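Putative secreted endoglycosylceramidase (Rhodococcus hoagii, PDB 6JYZ) probably acts as a secreted endogalactosylceramidase of glycoside hydrolase family 5, cleaving the O-glycosidic bond between a glycan and ceramide. Local coordinates at residues A[127-132]-A[152-157]; A[422-427]-A[471-476]; A[361-366]-A[383-388]; A[140-145]-A[165-170]. All coordinates share one frame; numbering follows the deposited sequence.

Contact 1: residues A[127-132]-A[152-157]; sequences DAWGPY and DGAPEW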
loop_
_atom_site.group_PDB
_atom_site.type_symbol
_atom_site.label_atom_id
_atom_site.label_comp_id
_atom_site.label_asym_id
_atom_site.label_seq_id
_atom_site.Cartn_x
_atom_site.Cartn_y
_atom_site.Cartn_z
ATOM N N ASP A 127 5.945 1.110 10.983
ATOM C CA ASP A 127 6.594 2.423 10.918
ATOM C C ASP A 127 7.567 2.465 12.074
ATOM O O ASP A 127 7.215 2.060 13.185
ATOM C CB ASP A 127 5.605 3.591 11.133
ATOM C CG ASP A 127 4.462 3.570 10.153
ATOM O OD1 ASP A 127 4.666 4.011 9.000
ATOM O OD2 ASP A 127 3.354 3.124 10.526
ATOM N N ALA A 128 8.793 2.951 11.837
ATOM C CA ALA A 128 9.743 3.081 12.936
ATOM C C ALA A 128 9.851 1.783 13.732
ATOM O O ALA A 128 9.902 1.786 14.961
ATOM C CB ALA A 128 9.432 4.271 13.846
ATOM N N TRP A 129 9.897 0.670 12.964
ATOM C CA TRP A 129 10.111 -0.685 13.518
ATOM C C TRP A 129 8.892 -1.286 14.239
ATOM O O TRP A 129 8.525 -2.421 13.874
ATOM C CB TRP A 129 11.378 -0.777 14.407
ATOM C CG TRP A 129 11.557 -2.185 14.929
ATOM C CD1 TRP A 129 11.252 -2.586 16.208
ATOM C CD2 TRP A 129 11.965 -3.343 14.188
ATOM N NE1 TRP A 129 11.517 -3.941 16.288
ATOM C CE2 TRP A 129 11.911 -4.448 15.073
ATOM C CE3 TRP A 129 12.356 -3.565 12.857
ATOM C CZ2 TRP A 129 12.202 -5.744 14.643
ATOM C CZ3 TRP A 129 12.630 -4.859 12.449
ATOM C CH2 TRP A 129 12.525 -5.932 13.347
ATOM N N GLY A 130 8.343 -0.645 15.258
ATOM C CA GLY A 130 7.223 -1.283 15.939
ATOM C C GLY A 130 6.641 -0.460 17.045
ATOM O O GLY A 130 7.011 0.691 17.275
ATOM N N PRO A 131 5.660 -1.052 17.775
ATOM C CA PRO A 131 5.042 -0.327 18.887
ATOM C C PRO A 131 5.934 -0.076 20.089
ATOM O O PRO A 131 5.524 0.737 20.914
ATOM C CB PRO A 131 3.888 -1.275 19.371
ATOM C CG PRO A 131 3.643 -2.201 18.164
ATOM C CD PRO A 131 5.029 -2.370 17.515
ATOM N N TYR A 132 7.081 -0.750 20.175
ATOM C CA TYR A 132 7.807 -0.771 21.447
ATOM C C TYR A 132 9.061 0.071 21.370
ATOM O O TYR A 132 9.920 -0.095 22.267
ATOM C CB TYR A 132 8.088 -2.244 21.848
ATOM C CG TYR A 132 6.799 -3.006 22.015
ATOM C CD1 TYR A 132 6.051 -2.851 23.179
ATOM C CD2 TYR A 132 6.266 -3.760 21.003
ATOM C CE1 TYR A 132 4.794 -3.462 23.317
ATOM C CE2 TYR A 132 5.015 -4.379 21.097
ATOM C CZ TYR A 132 4.297 -4.199 22.247
ATOM O OH TYR A 132 3.045 -4.795 22.382
ATOM N N ASP A 152 4.154 0.791 15.052
ATOM C CA ASP A 152 3.489 -0.452 14.619
ATOM C C ASP A 152 4.499 -1.258 13.863
ATOM O O ASP A 152 5.399 -0.676 13.226
ATOM C CB ASP A 152 2.256 -0.166 13.745
ATOM C CG ASP A 152 2.609 0.609 12.486
ATOM O OD1 ASP A 152 3.047 1.817 12.653
ATOM O OD2 ASP A 152 2.468 0.094 11.388
ATOM N N GLY A 153 4.360 -2.600 13.899
ATOM C CA GLY A 153 5.261 -3.476 13.175
ATOM C C GLY A 153 5.610 -4.673 14.023
ATOM O O GLY A 153 4.767 -5.576 14.232
ATOM N N ALA A 154 6.837 -4.719 14.486
ATOM C CA ALA A 154 7.356 -5.906 15.136
ATOM C C ALA A 154 6.928 -6.024 16.592
ATOM O O ALA A 154 6.780 -5.051 17.301
ATOM C CB ALA A 154 8.876 -5.821 15.061
ATOM N N PRO A 155 6.776 -7.280 17.070
ATOM C CA PRO A 155 6.451 -7.484 18.492
ATOM C C PRO A 155 7.626 -7.149 19.399
ATOM O O PRO A 155 8.790 -7.036 18.979
ATOM C CB PRO A 155 6.154 -8.995 18.546
ATOM C CG PRO A 155 6.930 -9.611 17.397
ATOM C CD PRO A 155 6.919 -8.529 16.288
ATOM N N GLU A 156 7.298 -7.004 20.696
ATOM C CA GLU A 156 8.306 -6.595 21.653
ATOM C C GLU A 156 9.460 -7.589 21.716
ATOM O O GLU A 156 10.619 -7.188 21.804
ATOM C CB GLU A 156 7.640 -6.387 22.998
ATOM C CG GLU A 156 8.546 -5.704 24.038
ATOM C CD GLU A 156 7.849 -5.407 25.352
ATOM O OE1 GLU A 156 6.822 -6.045 25.648
ATOM O OE2 GLU A 156 8.292 -4.484 26.007
ATOM N N TRP A 157 9.135 -8.887 21.700
ATOM C CA TRP A 157 10.167 -9.901 21.845
ATOM C C TRP A 157 11.183 -9.850 20.715
ATOM O O TRP A 157 12.306 -10.355 20.841
ATOM C CB TRP A 157 9.532 -11.320 21.977
ATOM C CG TRP A 157 8.750 -11.752 20.745
ATOM C CD1 TRP A 157 7.382 -11.671 20.590
ATOM C CD2 TRP A 157 9.292 -12.307 19.528
ATOM N NE1 TRP A 157 7.031 -12.177 19.366
ATOM C CE2 TRP A 157 8.183 -12.511 18.663
ATOM C CE3 TRP A 157 10.573 -12.652 19.058
ATOM C CZ2 TRP A 157 8.345 -12.989 17.353
ATOM C CZ3 TRP A 157 10.736 -13.197 17.789
ATOM C CH2 TRP A 157 9.609 -13.319 16.952
HETATM O O HOH W 1 8.378 -2.980 18.447
#
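The Tyr132 ring lies between two side chains. Glu156 CB sits over the centre of one face, 3.6 Å from the ring centroid, in a CH-pi contact. Pro131 CB covers the opposite face, offset toward the rim. The oxygen Ala154 O lies at the edge, in the ring plane. Beyond CB, Glu156 runs extended, and its carboxylate stacks on the tyrosine with the two planes 14° apart. Ala154 CB approaches the indole of Trp129 obliquely near its rim, 3.3 Å from Trp129 CE2. Trp129 CG is turned opposite the backbone N (chi1 -179°), which brings the indole toward Ala154. Trp129 NE1 is hydrogen-bonded to Thr159 OG1, and Phe183 meets the ring edge-to-face. Replacing Trp129 with an alanine would probably leave a gap beside the Ala154 methyl and Thr159 without its indole donor.

Both segments belong to the long excursion after strand 119-124. In the (beta/alpha)8 barrel of family 5 this is a beta-alpha loop at the C-terminal end of the strands, the end that carries the active site. The backbones hold each other by two bonds. Ala154 N donates to Trp129 O at 2.9 Å. Asp127 N donates to Asp152 O, also at 2.9 Å, in a single antiparallel bridge. Water 1 joins Tyr132 N to Ala154 O. Asp127 OD2 and Asp152 OD1 lie 2.5 Å apart, with the carboxylate planes turned 56°. Asp152 OD2 is gripped by Asn51 and His125. Asp152 N is buried and has no partner.

Contact 2: residues A[422-427]-A[471-476]; sequences EGFRGD and YSVTTL. With EDO (1,2-ethanediol), chain F.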
loop_
_atom_site.group_PDB
_atom_site.type_symbol
_atom_site.label_atom_id
_atom_site.label_comp_id
_atom_site.label_asym_id
_atom_site.label_seq_id
_atom_site.Cartn_x
_atom_site.Cartn_y
_atom_site.Cartn_z
ATOM N N GLU A 422 -10.027 11.281 -20.832
ATOM C CA GLU A 422 -11.206 11.082 -21.698
ATOM C C GLU A 422 -11.483 9.631 -22.002
ATOM O O GLU A 422 -12.463 9.377 -22.713
ATOM C CB GLU A 422 -10.985 11.806 -23.018
ATOM C CG GLU A 422 -9.680 11.441 -23.724
ATOM C CD GLU A 422 -8.308 12.121 -23.399
ATOM O OE1 GLU A 422 -8.028 12.805 -22.222
ATOM O OE2 GLU A 422 -7.438 11.999 -24.351
ATOM N N GLY A 423 -10.669 8.683 -21.616
ATOM C CA GLY A 423 -11.021 7.282 -21.760
ATOM C C GLY A 423 -9.811 6.459 -22.118
ATOM O O GLY A 423 -8.658 6.792 -21.785
ATOM N N PHE A 424 -9.999 5.299 -22.733
ATOM C CA PHE A 424 -8.939 4.306 -22.869
ATOM C C PHE A 424 -9.052 3.533 -24.150
ATOM O O PHE A 424 -10.148 3.576 -24.788
ATOM C CB PHE A 424 -8.863 3.322 -21.664
ATOM C CG PHE A 424 -10.181 2.574 -21.428
ATOM C CD1 PHE A 424 -11.215 3.095 -20.690
ATOM C CD2 PHE A 424 -10.301 1.316 -21.990
ATOM C CE1 PHE A 424 -12.393 2.369 -20.508
ATOM C CE2 PHE A 424 -11.487 0.589 -21.798
ATOM C CZ PHE A 424 -12.516 1.104 -21.090
ATOM N N ARG A 425 -8.001 2.893 -24.562
ATOM C CA ARG A 425 -7.989 2.169 -25.819
ATOM C C ARG A 425 -7.038 1.019 -25.749
ATOM O O ARG A 425 -6.133 0.999 -24.854
ATOM C CB ARG A 425 -7.732 3.037 -27.040
ATOM C CG ARG A 425 -6.360 3.637 -27.131
ATOM C CD ARG A 425 -6.225 4.523 -28.422
ATOM N NE ARG A 425 -7.141 5.648 -28.364
ATOM C CZ ARG A 425 -8.240 5.791 -29.132
ATOM N NH1 ARG A 425 -8.553 4.958 -30.089
ATOM N NH2 ARG A 425 -9.093 6.746 -28.840
ATOM N N GLY A 426 -7.151 0.054 -26.626
ATOM C CA GLY A 426 -6.268 -1.082 -26.628
ATOM C C GLY A 426 -6.483 -1.942 -27.844
ATOM O O GLY A 426 -7.182 -1.521 -28.819
ATOM N N ASP A 427 -5.822 -3.052 -27.878
ATOM C CA ASP A 427 -5.949 -4.017 -28.967
ATOM C C ASP A 427 -5.855 -5.397 -28.388
ATOM O O ASP A 427 -4.720 -5.788 -27.979
ATOM C CB ASP A 427 -4.880 -3.737 -30.036
ATOM C CG ASP A 427 -5.017 -4.593 -31.276
ATOM O OD1 ASP A 427 -5.736 -5.555 -31.236
ATOM O OD2 ASP A 427 -4.218 -4.322 -32.240
ATOM N N TYR A 471 -9.888 -1.393 -30.033
ATOM C CA TYR A 471 -11.079 -0.841 -29.447
ATOM C C TYR A 471 -10.812 0.454 -28.713
ATOM O O TYR A 471 -9.637 0.711 -28.361
ATOM C CB TYR A 471 -11.759 -1.828 -28.493
ATOM C CG TYR A 471 -10.883 -2.140 -27.280
ATOM C CD1 TYR A 471 -10.950 -1.338 -26.124
ATOM C CD2 TYR A 471 -9.955 -3.155 -27.332
ATOM C CE1 TYR A 471 -10.043 -1.557 -25.077
ATOM C CE2 TYR A 471 -9.071 -3.409 -26.269
ATOM C CZ TYR A 471 -9.124 -2.574 -25.184
ATOM O OH TYR A 471 -8.249 -2.858 -24.123
ATOM N N SER A 472 -11.817 1.229 -28.449
ATOM C CA SER A 472 -11.648 2.386 -27.595
ATOM C C SER A 472 -12.952 2.659 -26.906
ATOM O O SER A 472 -14.054 2.349 -27.406
ATOM C CB SER A 472 -11.115 3.587 -28.323
ATOM O OG SER A 472 -12.102 3.979 -29.340
ATOM N N VAL A 473 -12.892 3.273 -25.743
ATOM C CA VAL A 473 -14.044 3.708 -24.984
ATOM C C VAL A 473 -13.749 5.108 -24.523
ATOM O O VAL A 473 -12.846 5.306 -23.655
ATOM C CB VAL A 473 -14.400 2.805 -23.775
ATOM C CG1 VAL A 473 -15.638 3.346 -23.109
ATOM C CG2 VAL A 473 -14.527 1.368 -24.197
ATOM N N THR A 474 -14.386 6.140 -25.067
ATOM C CA THR A 474 -13.999 7.518 -24.802
ATOM C C THR A 474 -15.248 8.311 -24.466
ATOM O O THR A 474 -16.419 7.974 -24.718
ATOM C CB THR A 474 -12.929 8.021 -25.812
ATOM O OG1 THR A 474 -13.498 8.005 -27.095
ATOM C CG2 THR A 474 -11.660 7.205 -26.016
ATOM N N THR A 475 -15.050 9.399 -23.754
ATOM C CA THR A 475 -16.128 10.398 -23.715
ATOM C C THR A 475 -16.325 11.142 -25.040
ATOM O O THR A 475 -15.406 11.462 -25.817
ATOM C CB THR A 475 -15.890 11.435 -22.628
ATOM O OG1 THR A 475 -14.706 12.084 -23.004
ATOM C CG2 THR A 475 -15.491 10.741 -21.335
ATOM N N LEU A 476 -17.622 11.350 -25.308
ATOM C CA LEU A 476 -18.126 11.905 -26.565
ATOM C C LEU A 476 -17.687 13.367 -26.733
ATOM O O LEU A 476 -17.916 14.132 -25.759
ATOM C CB LEU A 476 -19.636 11.805 -26.432
ATOM C CG LEU A 476 -20.150 10.407 -26.719
ATOM C CD1 LEU A 476 -21.659 10.392 -26.661
ATOM C CD2 LEU A 476 -19.651 9.939 -28.080
HETATM C C1 EDO F . -6.636 7.462 -24.899
HETATM O O1 EDO F . -6.065 6.864 -26.059
HETATM C C2 EDO F . -8.024 7.784 -25.219
HETATM O O2 EDO F . -8.253 8.350 -26.499
HETATM O O HOH W 2 -11.071 4.105 -31.550
#
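Five backbone hydrogen bonds tie Glu422, Phe424 and Gly426 to Thr475, Val473 and Tyr471. Phe424 and Val473 bond to each other both ways, with Val473 N to Phe424 O at 2.9 Å. Gly426 and Tyr471 form the second hydrogen-bonded pair. Thr475 N donates to Glu422 O at 2.8 Å. Between these rungs, CA-H...O contacts fill in, such as Gly423 CA to Val473 O at 3.3 Å. A side chain on Gly423 would run into that same oxygen.

Strands 423-428 and 471-475 are the inner pair of a four-stranded antiparallel sheet near the C-terminus, with 416-420 and 444-447 outside them. The apolar contacts lie on the face that carries Phe424, Val473 and Tyr471. Val473 CB sits over one face of the Phe424 ring, 3.7 Å from CZ. The two side chains run side by side. Tyr471 CE1 meets the phenylalanine at its edge. The tyrosine ring folds back over Gly426 (chi1 65°), and its hydroxyl bonds to Pro414 O.

The other face carries Arg425 and Ser472. Ser472 CB packs over one face of the guanidinium, 3.4 Å from Arg425 NH1. Water 2 takes a hydrogen bond from Arg425 NH1. A bound 1,2-ethanediol, probably from the crystallisation liquor, sits at the guanidinium edge. Arg425 NE donates to its O1 at 2.8 Å, and NH2 donates to its O2 at 3.0 Å. The diol is also hydrogen-bonded to Glu418.

Contact 3: residues A[361-366]-A[383-388]; sequences SWTQAC and NLNRID
Asn385 reaches across to Trp362 through CB, CG and ND2. Its CB lies 3.4 Å from Trp362 O and also touches the Thr363 methyl, CG2. CG passes the same carbonyl oxygen. ND2 ends the chain with two contacts. It donates to Trp362 O at 2.9 Å, with that oxygen in the amide plane but the donor tilted 32° from the carbonyl plane. It also sits 3.0 Å above the indole, over its centre, with the amide and ring planes 68° apart. Trp362 CG stands opposite the backbone N (chi1 -180°), which swings the indole round beneath this nitrogen. Leu384 CD2 packs against the same ring at CE3, 3.7 Å away. With an alanine at Trp362, Asn385 ND2 and Leu384 CD2 would probably lose the ring they pack on, and Asp70 its indole N-H partner.

Segment 361-366 follows barrel strand 356-359 and starts with a cis peptide between Trp360 and Ser361, as in many family 5 enzymes. It packs here on strand 385-387 of a small two-stranded hairpin. Asn383 OD1 accepts from Ser361 N at 3.3 Å, in plane and on a lone pair. Its ND2 holds Trp360 O and Trp332 O. Water 5 links Gln364 N to Asn385 O. Further along, Ile387 CD1 meets Thr363 CB at 3.9 Å. Ile387 CG2 touches the sulfur of Cys366, which is disulfide-bonded to Cys389.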
loop_
_atom_site.group_PDB
_atom_site.type_symbol
_atom_site.label_atom_id
_atom_site.label_comp_id
_atom_site.label_asym_id
_atom_site.label_seq_id
_atom_site.Cartn_x
_atom_site.Cartn_y
_atom_site.Cartn_z
ATOM N N SER A 361 -4.626 7.661 3.174
ATOM C CA SER A 361 -5.155 6.355 3.563
ATOM C C SER A 361 -6.668 6.448 3.682
ATOM O O SER A 361 -7.257 7.547 3.659
ATOM C CB SER A 361 -4.553 5.907 4.860
ATOM O OG SER A 361 -5.000 6.736 5.908
ATOM N N TRP A 362 -7.303 5.298 3.878
ATOM C CA TRP A 362 -8.757 5.234 4.027
ATOM C C TRP A 362 -9.208 5.947 5.270
ATOM O O TRP A 362 -10.132 6.799 5.201
ATOM C CB TRP A 362 -9.163 3.768 4.014
ATOM C CG TRP A 362 -10.644 3.566 4.149
ATOM C CD1 TRP A 362 -11.293 2.998 5.191
ATOM C CD2 TRP A 362 -11.594 3.894 3.152
ATOM N NE1 TRP A 362 -12.646 3.028 4.936
ATOM C CE2 TRP A 362 -12.844 3.546 3.692
ATOM C CE3 TRP A 362 -11.519 4.475 1.878
ATOM C CZ2 TRP A 362 -14.042 3.798 3.001
ATOM C CZ3 TRP A 362 -12.706 4.744 1.189
ATOM C CH2 TRP A 362 -13.934 4.401 1.772
ATOM N N THR A 363 -8.673 5.568 6.441
ATOM C CA THR A 363 -9.070 6.226 7.702
ATOM C C THR A 363 -7.855 6.368 8.595
ATOM O O THR A 363 -6.981 5.465 8.655
ATOM C CB THR A 363 -10.121 5.425 8.518
ATOM O OG1 THR A 363 -9.742 4.069 8.633
ATOM C CG2 THR A 363 -11.506 5.454 7.877
ATOM N N GLN A 364 -7.809 7.426 9.377
ATOM C CA GLN A 364 -6.852 7.608 10.472
ATOM C C GLN A 364 -7.679 7.969 11.706
ATOM O O GLN A 364 -8.431 8.947 11.637
ATOM C CB GLN A 364 -5.867 8.692 10.090
ATOM C CG GLN A 364 -4.851 8.900 11.220
ATOM C CD GLN A 364 -3.693 9.727 10.763
ATOM O OE1 GLN A 364 -3.591 10.919 11.100
ATOM N NE2 GLN A 364 -2.793 9.093 10.031
ATOM N N ALA A 365 -7.481 7.243 12.806
ATOM C CA ALA A 365 -8.244 7.469 14.032
ATOM C C ALA A 365 -7.553 8.492 14.909
ATOM O O ALA A 365 -6.433 8.944 14.729
ATOM C CB ALA A 365 -8.262 6.182 14.787
ATOM N N CYS A 366 -8.304 8.917 15.940
ATOM C CA CYS A 366 -7.872 10.013 16.776
ATOM C C CYS A 366 -6.650 9.692 17.646
ATOM O O CYS A 366 -5.881 10.588 17.956
ATOM C CB CYS A 366 -9.033 10.362 17.726
ATOM S SG CYS A 366 -10.527 10.910 16.863
ATOM N N ASN A 383 -7.400 12.223 5.370
ATOM C CA ASN A 383 -7.381 12.948 4.100
ATOM C C ASN A 383 -8.346 12.366 3.080
ATOM O O ASN A 383 -8.344 12.839 1.943
ATOM C CB ASN A 383 -5.953 13.037 3.491
ATOM C CG ASN A 383 -5.390 11.636 3.229
ATOM O OD1 ASN A 383 -6.032 10.606 3.492
ATOM N ND2 ASN A 383 -4.192 11.639 2.686
ATOM N N LEU A 384 -9.210 11.443 3.497
ATOM C CA LEU A 384 -10.181 10.863 2.587
ATOM C C LEU A 384 -11.462 10.748 3.372
ATOM O O LEU A 384 -12.428 11.442 3.023
ATOM C CB LEU A 384 -9.676 9.536 1.990
ATOM C CG LEU A 384 -10.681 8.837 1.075
ATOM C CD1 LEU A 384 -11.257 9.760 -0.019
ATOM C CD2 LEU A 384 -10.074 7.590 0.425
ATOM N N ASN A 385 -11.582 9.837 4.314
ATOM C CA ASN A 385 -12.693 9.867 5.273
ATOM C C ASN A 385 -12.288 10.721 6.443
ATOM O O ASN A 385 -11.236 10.508 7.027
ATOM C CB ASN A 385 -12.991 8.460 5.740
ATOM C CG ASN A 385 -13.536 7.673 4.577
ATOM O OD1 ASN A 385 -14.707 7.858 4.166
ATOM N ND2 ASN A 385 -12.723 6.818 3.949
ATOM N N ARG A 386 -13.117 11.709 6.760
ATOM C CA ARG A 386 -12.880 12.609 7.850
ATOM C C ARG A 386 -13.518 12.042 9.113
ATOM O O ARG A 386 -14.664 11.544 9.102
ATOM C CB ARG A 386 -13.705 13.850 7.506
ATOM C CG ARG A 386 -13.556 14.931 8.578
ATOM C CD ARG A 386 -14.438 16.161 8.302
ATOM N NE ARG A 386 -13.979 16.804 7.056
ATOM C CZ ARG A 386 -14.590 16.750 5.858
ATOM N NH1 ARG A 386 -15.727 16.095 5.701
ATOM N NH2 ARG A 386 -14.085 17.428 4.851
ATOM N N ILE A 387 -12.664 11.941 10.155
ATOM C CA ILE A 387 -13.095 11.444 11.467
ATOM C C ILE A 387 -12.972 12.623 12.404
ATOM O O ILE A 387 -11.951 13.300 12.516
ATOM C CB ILE A 387 -12.255 10.217 11.908
ATOM C CG1 ILE A 387 -12.687 9.010 11.080
ATOM C CG2 ILE A 387 -12.304 9.952 13.429
ATOM C CD1 ILE A 387 -11.854 7.646 11.280
ATOM N N ASP A 388 -14.078 12.867 13.128
ATOM C CA ASP A 388 -14.070 13.890 14.157
ATOM C C ASP A 388 -13.388 13.351 15.433
ATOM O O ASP A 388 -13.617 12.180 15.802
ATOM C CB ASP A 388 -15.531 14.338 14.409
ATOM C CG ASP A 388 -15.566 15.607 15.258
ATOM O OD1 ASP A 388 -14.753 16.541 14.980
ATOM O OD2 ASP A 388 -16.343 15.609 16.236
HETATM O O HOH W 3 -8.635 9.386 5.497
HETATM O O HOH W 4 -5.691 9.385 6.335
HETATM O O HOH W 5 -9.959 9.275 9.078
#

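Contact 4: residues A[140-145]-A[165-170]; sequences DCPPLL and TTCNIG
Cys141 and Cys167 point their sulfurs at each other and join in a disulfide, with SG to SG 2.1 Å. The bridge is twisted close to a right angle in the negative sense (chi3 -81°). Beside the bridge, the CD corner of the Pro142 ring meets Thr165 OG1 at 3.5 Å. That hydroxyl also takes the N-H of Cys167, with Thr165 OG1 to Cys167 N 3.1 Å, which makes an ST turn. Water 6 connects it to Asp140 O.

The two segments are parts of one long irregular loop between strand 119-124 and helix 177-187 of the barrel. The disulfide cross-links this loop to itself. A type II turn from Pro142 to Leu145 brings Leu145 back over residues 165-170. Leu145 CB rests on Cys167 CB at 3.7 Å. With CG anti to the carbonyl carbon (chi1 -57°), the two methyls part along the other segment. Leu145 CD1 crosses to Thr165 CG2 at 4.0 Å, and Leu145 CD2 meets Ile169 CG1 at 3.6 Å. No direct hydrogen bond spans the segments, but water 7 takes the N-H of Gly170 and donates to Leu144 O at 2.7 Å.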
loop_
_atom_site.group_PDB
_atom_site.type_symbol
_atom_site.label_atom_id
_atom_site.label_comp_id
_atom_site.label_asym_id
_atom_site.label_seq_id
_atom_site.Cartn_x
_atom_site.Cartn_y
_atom_site.Cartn_z
ATOM N N ASP A 140 14.234 10.850 30.044
ATOM C CA ASP A 140 14.601 12.024 29.267
ATOM C C ASP A 140 15.418 11.631 28.019
ATOM O O ASP A 140 15.885 10.516 27.830
ATOM C CB ASP A 140 15.448 12.986 30.139
ATOM C CG ASP A 140 14.683 13.603 31.308
ATOM O OD1 ASP A 140 13.435 13.524 31.339
ATOM O OD2 ASP A 140 15.399 14.206 32.158
ATOM N N CYS A 141 15.477 12.637 27.143
ATOM C CA CYS A 141 16.248 12.541 25.924
ATOM C C CYS A 141 17.632 13.136 26.056
ATOM O O CYS A 141 17.859 14.101 26.807
ATOM C CB CYS A 141 15.584 13.363 24.838
ATOM S SG CYS A 141 14.117 12.474 24.263
ATOM N N PRO A 142 18.580 12.627 25.298
ATOM C CA PRO A 142 19.834 13.315 25.147
ATOM C C PRO A 142 19.506 14.697 24.617
ATOM O O PRO A 142 18.537 14.950 23.916
ATOM C CB PRO A 142 20.608 12.509 24.088
ATOM C CG PRO A 142 20.000 11.093 24.226
ATOM C CD PRO A 142 18.530 11.389 24.474
ATOM N N PRO A 143 20.428 15.632 24.945
ATOM C CA PRO A 143 20.472 16.895 24.302
ATOM C C PRO A 143 20.346 16.677 22.797
ATOM O O PRO A 143 20.885 15.775 22.162
ATOM C CB PRO A 143 21.855 17.457 24.705
ATOM C CG PRO A 143 22.239 16.722 25.930
ATOM C CD PRO A 143 21.674 15.344 25.691
ATOM N N LEU A 144 19.569 17.595 22.322
ATOM C CA LEU A 144 19.378 17.903 20.919
ATOM C C LEU A 144 18.341 16.988 20.267
ATOM O O LEU A 144 18.012 17.187 19.095
ATOM C CB LEU A 144 20.674 17.887 20.092
ATOM C CG LEU A 144 21.788 18.750 20.694
ATOM C CD1 LEU A 144 23.047 18.626 19.813
ATOM C CD2 LEU A 144 21.316 20.178 20.816
ATOM N N LEU A 145 17.867 15.964 20.974
ATOM C CA LEU A 145 16.898 15.011 20.389
ATOM C C LEU A 145 15.518 15.258 20.953
ATOM O O LEU A 145 15.338 15.823 22.028
ATOM C CB LEU A 145 17.331 13.589 20.709
ATOM C CG LEU A 145 18.731 13.191 20.250
ATOM C CD1 LEU A 145 18.941 11.718 20.527
ATOM C CD2 LEU A 145 18.915 13.477 18.759
ATOM N N THR A 165 19.159 5.091 22.630
ATOM C CA THR A 165 18.070 6.003 22.921
ATOM C C THR A 165 16.951 5.915 21.879
ATOM O O THR A 165 17.199 5.791 20.676
ATOM C CB THR A 165 18.599 7.443 23.026
ATOM O OG1 THR A 165 17.473 8.287 23.303
ATOM C CG2 THR A 165 19.262 7.964 21.803
ATOM N N THR A 166 15.746 5.970 22.414
ATOM C CA THR A 166 14.514 6.013 21.618
ATOM C C THR A 166 14.179 7.409 21.140
ATOM O O THR A 166 13.194 7.605 20.398
ATOM C CB THR A 166 13.336 5.474 22.434
ATOM O OG1 THR A 166 13.185 6.318 23.586
ATOM C CG2 THR A 166 13.587 4.051 22.848
ATOM N N CYS A 167 14.940 8.415 21.527
ATOM C CA CYS A 167 14.716 9.776 21.042
ATOM C C CYS A 167 15.255 9.963 19.656
ATOM O O CYS A 167 16.033 9.145 19.165
ATOM C CB CYS A 167 15.315 10.751 22.037
ATOM S SG CYS A 167 14.637 10.492 23.712
ATOM N N ASN A 168 14.774 10.968 18.959
ATOM C CA ASN A 168 15.103 11.112 17.543
ATOM C C ASN A 168 15.539 12.525 17.149
ATOM O O ASN A 168 15.389 13.474 17.929
ATOM C CB ASN A 168 13.907 10.633 16.688
ATOM C CG ASN A 168 12.640 11.378 16.984
ATOM O OD1 ASN A 168 12.651 12.606 16.984
ATOM N ND2 ASN A 168 11.533 10.678 17.202
ATOM N N ILE A 169 16.093 12.602 15.938
ATOM C CA ILE A 169 16.490 13.915 15.409
ATOM C C ILE A 169 15.273 14.575 14.757
ATOM O O ILE A 169 14.647 14.030 13.822
ATOM C CB ILE A 169 17.633 13.753 14.422
ATOM C CG1 ILE A 169 18.856 13.232 15.158
ATOM C CG2 ILE A 169 17.993 15.095 13.741
ATOM C CD1 ILE A 169 20.082 12.950 14.226
ATOM N N GLY A 170 14.857 15.712 15.309
ATOM C CA GLY A 170 13.862 16.557 14.622
ATOM C C GLY A 170 12.437 16.035 14.712
ATOM O O GLY A 170 11.589 16.546 14.005
HETATM O O HOH W 6 16.732 8.369 25.999
HETATM O O HOH W 7 15.997 17.256 17.359
#

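Contacts 1 and 3 are buried, while contacts 2 and 4 are only partly so. Contacts 1 and 4 fold the same long loop after strand 119-124. Their segments alternate along the chain, and their nearest atoms are about 6 Å apart. The inner one combines backbone bonds and ring packing with two closely placed aspartates; the outer one relies on a disulfide, apolar packing and waters. Contact 3 joins another barrel loop to a short hairpin through side-chain amides, waters and apolar packing, about 9 Å from contact 1 at the nearest atoms. Contact 2 stands apart in the C-terminal sheet, its centre 46 Å from that of contact 1, and is the one built on regular strand pairing.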